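Local atomic coordinates of diaminopimelate decarboxylase (Psychromonas ingrahamii, PDB entry 4XG1), a protein that probably catalyses the pyridoxal 5'-phosphate-dependent decarboxylation of meso-2,6-diaminopimelate to L-lysine, the last step of lysine biosynthesis by the diaminopimelate pathway. Residues I100-G104 against V105-E109; N124-S127 against I128-Y132. One frame throughout, in Å; residues are numbered along the deposited sequence.

Contact 1: I100-G104 against V105-E109; sequences IVFSG and VGKTE
Lys107 NZ donates a hydrogen bond to Gly104 O at 2.8 Å. The same ammonium group forms a salt bridge with Glu130 OE2 and probably a hydrogen bond to Asn124 O. Lys107 and Gly104 lie in the turn that follows strand 100-102, at the C-terminal end of a parallel strand in the TIM barrel of the pyridoxal-binding domain. The chain leaves the strand, turns at Gly104-Val105-Gly106 and heads for helix 109-117. Lys107 then reaches back across the turn to the strand end it came from. The bond to Gly104 O lies in the carbonyl plane, on a lone pair, with a C=O...N angle of 136°.

On the way the lysine chain crosses the Phe102 ring. Lys107 CD sits over the centre of the Phe102 ring, 3.9 Å from the centroid and 9° off the normal, a CH-pi contact. The phenylalanine side chain and the lysine chain run past each other in opposite directions. The lysine is extended as far as CE and bends only at chi4 (79°). This bend lifts NZ away from the ring face, toward Gly104 O. Lys107 NZ is still over the same face, 5.4 Å from the centroid of the Phe102 ring, at most a weak cation-pi attraction. Ser103 OG is hydrogen-bonded to Asp80, and Ser103 touches the bound pyridoxal-lysine adduct. Val105 packs on Gly345 of the second subunit. Gly104 has backbone angles that suit glycine. Closest to the strand backbone is the last methylene of the lysine, with Lys107 CE 3.1 Å from Phe102 O.

Contact 2: N124-S127 against I128-Y132; sequences NVES and ISELY
Glu130 OE1 accepts a hydrogen bond from Glu126 N at 2.8 Å, with an N-H...O angle of 166°. The N-H arrives from above the carboxylate plane, 43° out of it. A water donates to Glu130 OE1 at 2.6 Å and in turn accepts from Ser127 OG at 2.9 Å, so it bridges the two side chains. The other carboxylate oxygen, OE2, forms a salt bridge with Lys107. Backbone, water and lysine thus hold the group in place.

Ser127 is the N-cap of helix 128-140. Ser127 OG accepts from Glu130 N at 3.0 Å. With chi1 at 77°, OG lies between the backbone N and the carbonyl carbon, turned to the first helical turn. Ser127 O receives weak bonds from Glu130 N and Leu131 N.

The Glu126 side chain points the same way as that of Glu130, but its carboxylate pairs with Arg150. The backbone O of Glu126 accepts from Lys294 NZ of the second subunit.

Packing comes from Val125. Val125 CG1 lies 3.5 Å from Glu130 OE1 and 3.9 Å from Leu131 CG, and the Val125 and Leu131 side chains cross at about a right angle. The whole is a serine N-cap at the strand-to-helix turn of a beta-alpha-beta unit, made of strand 122-125, helix 128-140 and strand 145-152.

Overall arrangement
Both contacts lie at the C-terminal ends of neighbouring parallel strands in the barrel, 100-102 and 122-125, with centres 9 Å apart. Both touch the second subunit. The touching residues of contact 1 are all buried, and its centre is about 16 Å from the chain centre. The centre of contact 2 is about 23 Å out, and Ile128 and Ser129 are partly exposed. Contact 1 sets an aliphatic chain over an aromatic face. Contact 2 is ruled by capping, a bridging water and a backbone-carboxylate bond. A charge pair joins them: Lys107 NZ meets Glu130 OE2 at 2.7 Å. Ser103 of contact 1 touches the pyridoxal-lysine adduct, whereas the Glu126 side chain stays about 5 Å from it.

Contact 1: I100-G104 against V105-E109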
loop_
_atom_site.group_PDB
_atom_site.type_symbol
_atom_site.label_atom_id
_atom_site.label_comp_id
_atom_site.label_asym_id
_atom_site.label_seq_id
_atom_site.Cartn_x
_atom_site.Cartn_y
_atom_site.Cartn_z
ATOM N N ILE B 100 14.852 8.684 -20.839
ATOM C CA ILE B 100 14.531 8.012 -19.596
ATOM C C ILE B 100 15.778 7.931 -18.747
ATOM O O ILE B 100 16.791 7.372 -19.186
ATOM C CB ILE B 100 14.058 6.571 -19.832
ATOM C CG1 ILE B 100 12.621 6.596 -20.334
ATOM C CG2 ILE B 100 14.114 5.757 -18.543
ATOM C CD1 ILE B 100 12.065 5.218 -20.607
ATOM N N VAL B 101 15.680 8.411 -17.516
ATOM C CA VAL B 101 16.693 8.067 -16.520
ATOM C C VAL B 101 16.100 7.113 -15.500
ATOM O O VAL B 101 14.922 7.169 -15.200
ATOM C CB VAL B 101 17.323 9.320 -15.876
ATOM C CG1 VAL B 101 17.672 10.326 -16.974
ATOM C CG2 VAL B 101 16.385 9.984 -14.886
ATOM N N PHE B 102 16.917 6.197 -15.033
ATOM C CA PHE B 102 16.541 5.124 -14.136
ATOM C C PHE B 102 17.194 5.277 -12.749
ATOM O O PHE B 102 18.338 4.998 -12.588
ATOM C CB PHE B 102 16.955 3.839 -14.816
ATOM C CG PHE B 102 16.495 2.570 -14.189
ATOM C CD1 PHE B 102 15.640 2.503 -13.131
ATOM C CD2 PHE B 102 16.919 1.414 -14.730
ATOM C CE1 PHE B 102 15.250 1.316 -12.618
ATOM C CE2 PHE B 102 16.553 0.221 -14.212
ATOM C CZ PHE B 102 15.699 0.173 -13.134
ATOM N N SER B 103 16.406 5.689 -11.761
ATOM C CA SER B 103 16.790 5.774 -10.334
ATOM C C SER B 103 16.478 4.470 -9.589
ATOM O O SER B 103 15.832 3.580 -10.128
ATOM C CB SER B 103 16.054 6.929 -9.656
ATOM O OG SER B 103 15.916 8.074 -10.506
ATOM N N GLY B 104 17.000 4.313 -8.386
ATOM C CA GLY B 104 16.660 3.150 -7.558
ATOM C C GLY B 104 17.837 2.439 -6.916
ATOM O O GLY B 104 18.814 2.163 -7.568
ATOM N N VAL B 105 17.747 2.159 -5.617
ATOM C CA VAL B 105 18.846 1.517 -4.901
ATOM C C VAL B 105 18.944 0.040 -5.126
ATOM O O VAL B 105 19.905 -0.561 -4.677
ATOM C CB VAL B 105 18.756 1.668 -3.354
ATOM C CG1 VAL B 105 18.994 3.083 -2.906
ATOM C CG2 VAL B 105 17.412 1.174 -2.817
ATOM N N GLY B 106 17.937 -0.576 -5.729
ATOM C CA GLY B 106 17.865 -2.046 -5.754
ATOM C C GLY B 106 17.685 -2.621 -7.125
ATOM O O GLY B 106 17.045 -3.667 -7.296
ATOM N N LYS B 107 18.252 -1.974 -8.120
ATOM C CA LYS B 107 18.074 -2.411 -9.525
ATOM C C LYS B 107 18.606 -3.828 -9.715
ATOM O O LYS B 107 19.744 -4.107 -9.342
ATOM C CB LYS B 107 18.836 -1.476 -10.457
ATOM C CG LYS B 107 18.430 -0.016 -10.367
ATOM C CD LYS B 107 19.191 0.809 -11.374
ATOM C CE LYS B 107 18.991 2.303 -11.200
ATOM N NZ LYS B 107 19.806 2.878 -10.095
ATOM N N THR B 108 17.793 -4.716 -10.274
ATOM C CA THR B 108 18.243 -6.097 -10.627
ATOM C C THR B 108 18.922 -6.166 -11.998
ATOM O O THR B 108 18.787 -5.256 -12.844
ATOM C CB THR B 108 17.080 -7.101 -10.695
ATOM O OG1 THR B 108 16.227 -6.786 -11.809
ATOM C CG2 THR B 108 16.306 -7.086 -9.441
ATOM N N GLU B 109 19.668 -7.239 -12.204
ATOM C CA GLU B 109 20.388 -7.429 -13.475
ATOM C C GLU B 109 19.401 -7.453 -14.629
ATOM O O GLU B 109 19.628 -6.828 -15.674
ATOM C CB GLU B 109 21.209 -8.722 -13.449
ATOM C CG GLU B 109 22.353 -8.678 -12.453
ATOM C CD GLU B 109 23.080 -9.993 -12.322
ATOM O OE1 GLU B 109 23.757 -10.421 -13.302
ATOM O OE2 GLU B 109 22.969 -10.603 -11.228
#

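Contact 2: N124-S127 against I128-Y132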
loop_
_atom_site.group_PDB
_atom_site.type_symbol
_atom_site.label_atom_id
_atom_site.label_comp_id
_atom_site.label_asym_id
_atom_site.label_seq_id
_atom_site.Cartn_x
_atom_site.Cartn_y
_atom_site.Cartn_z
ATOM N N ASN B 124 21.001 6.411 -12.705
ATOM C CA ASN B 124 21.385 7.147 -11.517
ATOM C C ASN B 124 21.767 6.144 -10.442
ATOM O O ASN B 124 20.899 5.561 -9.799
ATOM C CB ASN B 124 20.233 8.030 -11.059
ATOM C CG ASN B 124 19.953 9.164 -12.025
ATOM O OD1 ASN B 124 20.850 9.589 -12.764
ATOM N ND2 ASN B 124 18.709 9.656 -12.053
ATOM N N VAL B 125 23.072 5.943 -10.252
ATOM C CA VAL B 125 23.604 4.888 -9.383
ATOM C C VAL B 125 23.687 5.313 -7.912
ATOM O O VAL B 125 24.077 6.444 -7.591
ATOM C CB VAL B 125 25.010 4.428 -9.846
ATOM C CG1 VAL B 125 25.608 3.377 -8.917
ATOM C CG2 VAL B 125 24.947 3.878 -11.250
ATOM N N GLU B 126 23.380 4.359 -7.033
ATOM C CA GLU B 126 23.219 4.599 -5.594
ATOM C C GLU B 126 24.155 3.778 -4.698
ATOM O O GLU B 126 24.201 3.988 -3.514
ATOM C CB GLU B 126 21.771 4.257 -5.197
ATOM C CG GLU B 126 20.748 5.043 -6.016
ATOM C CD GLU B 126 19.659 5.716 -5.187
ATOM O OE1 GLU B 126 19.865 5.869 -3.964
ATOM O OE2 GLU B 126 18.611 6.099 -5.785
ATOM N N SER B 127 24.897 2.843 -5.264
ATOM C CA SER B 127 25.883 2.157 -4.487
ATOM C C SER B 127 27.054 1.744 -5.350
ATOM O O SER B 127 26.977 1.768 -6.592
ATOM C CB SER B 127 25.284 0.946 -3.821
ATOM O OG SER B 127 25.134 -0.105 -4.758
ATOM N N ILE B 128 28.129 1.360 -4.673
ATOM C CA ILE B 128 29.324 0.892 -5.323
ATOM C C ILE B 128 29.027 -0.472 -5.900
ATOM O O ILE B 128 29.288 -0.713 -7.095
ATOM C CB ILE B 128 30.503 0.799 -4.336
ATOM C CG1 ILE B 128 30.976 2.197 -3.949
ATOM C CG2 ILE B 128 31.658 0.044 -4.965
ATOM C CD1 ILE B 128 31.842 2.212 -2.685
ATOM N N SER B 129 28.469 -1.353 -5.068
ATOM C CA SER B 129 28.045 -2.665 -5.550
ATOM C C SER B 129 27.285 -2.574 -6.865
ATOM O O SER B 129 27.422 -3.436 -7.726
ATOM C CB SER B 129 27.162 -3.342 -4.547
ATOM O OG SER B 129 27.876 -4.268 -3.769
ATOM N N GLU B 130 26.491 -1.513 -7.021
ATOM C CA GLU B 130 25.604 -1.369 -8.180
ATOM C C GLU B 130 26.402 -1.050 -9.441
ATOM O O GLU B 130 26.086 -1.572 -10.514
ATOM C CB GLU B 130 24.533 -0.279 -7.935
ATOM C CG GLU B 130 23.529 -0.073 -9.075
ATOM C CD GLU B 130 22.744 1.237 -8.967
ATOM O OE1 GLU B 130 22.608 1.815 -7.841
ATOM O OE2 GLU B 130 22.179 1.672 -9.992
ATOM N N LEU B 131 27.419 -0.190 -9.303
ATOM C CA LEU B 131 28.372 0.047 -10.383
ATOM C C LEU B 131 28.892 -1.269 -10.952
ATOM O O LEU B 131 28.906 -1.457 -12.142
ATOM C CB LEU B 131 29.544 0.879 -9.920
ATOM C CG LEU B 131 29.322 2.363 -9.732
ATOM C CD1 LEU B 131 30.585 2.955 -9.153
ATOM C CD2 LEU B 131 28.973 3.109 -10.982
ATOM N N TYR B 132 29.326 -2.173 -10.100
ATOM C CA TYR B 132 29.901 -3.423 -10.588
ATOM C C TYR B 132 28.852 -4.224 -11.317
ATOM O O TYR B 132 29.147 -4.881 -12.309
ATOM C CB TYR B 132 30.545 -4.240 -9.443
ATOM C CG TYR B 132 31.793 -3.556 -8.862
ATOM C CD1 TYR B 132 32.910 -3.297 -9.670
ATOM C CD2 TYR B 132 31.846 -3.139 -7.525
ATOM C CE1 TYR B 132 34.035 -2.651 -9.167
ATOM C CE2 TYR B 132 32.973 -2.493 -7.015
ATOM C CZ TYR B 132 34.058 -2.250 -7.846
ATOM O OH TYR B 132 35.178 -1.631 -7.357
HETATM O O HOH W 1 22.476 0.630 -5.507
#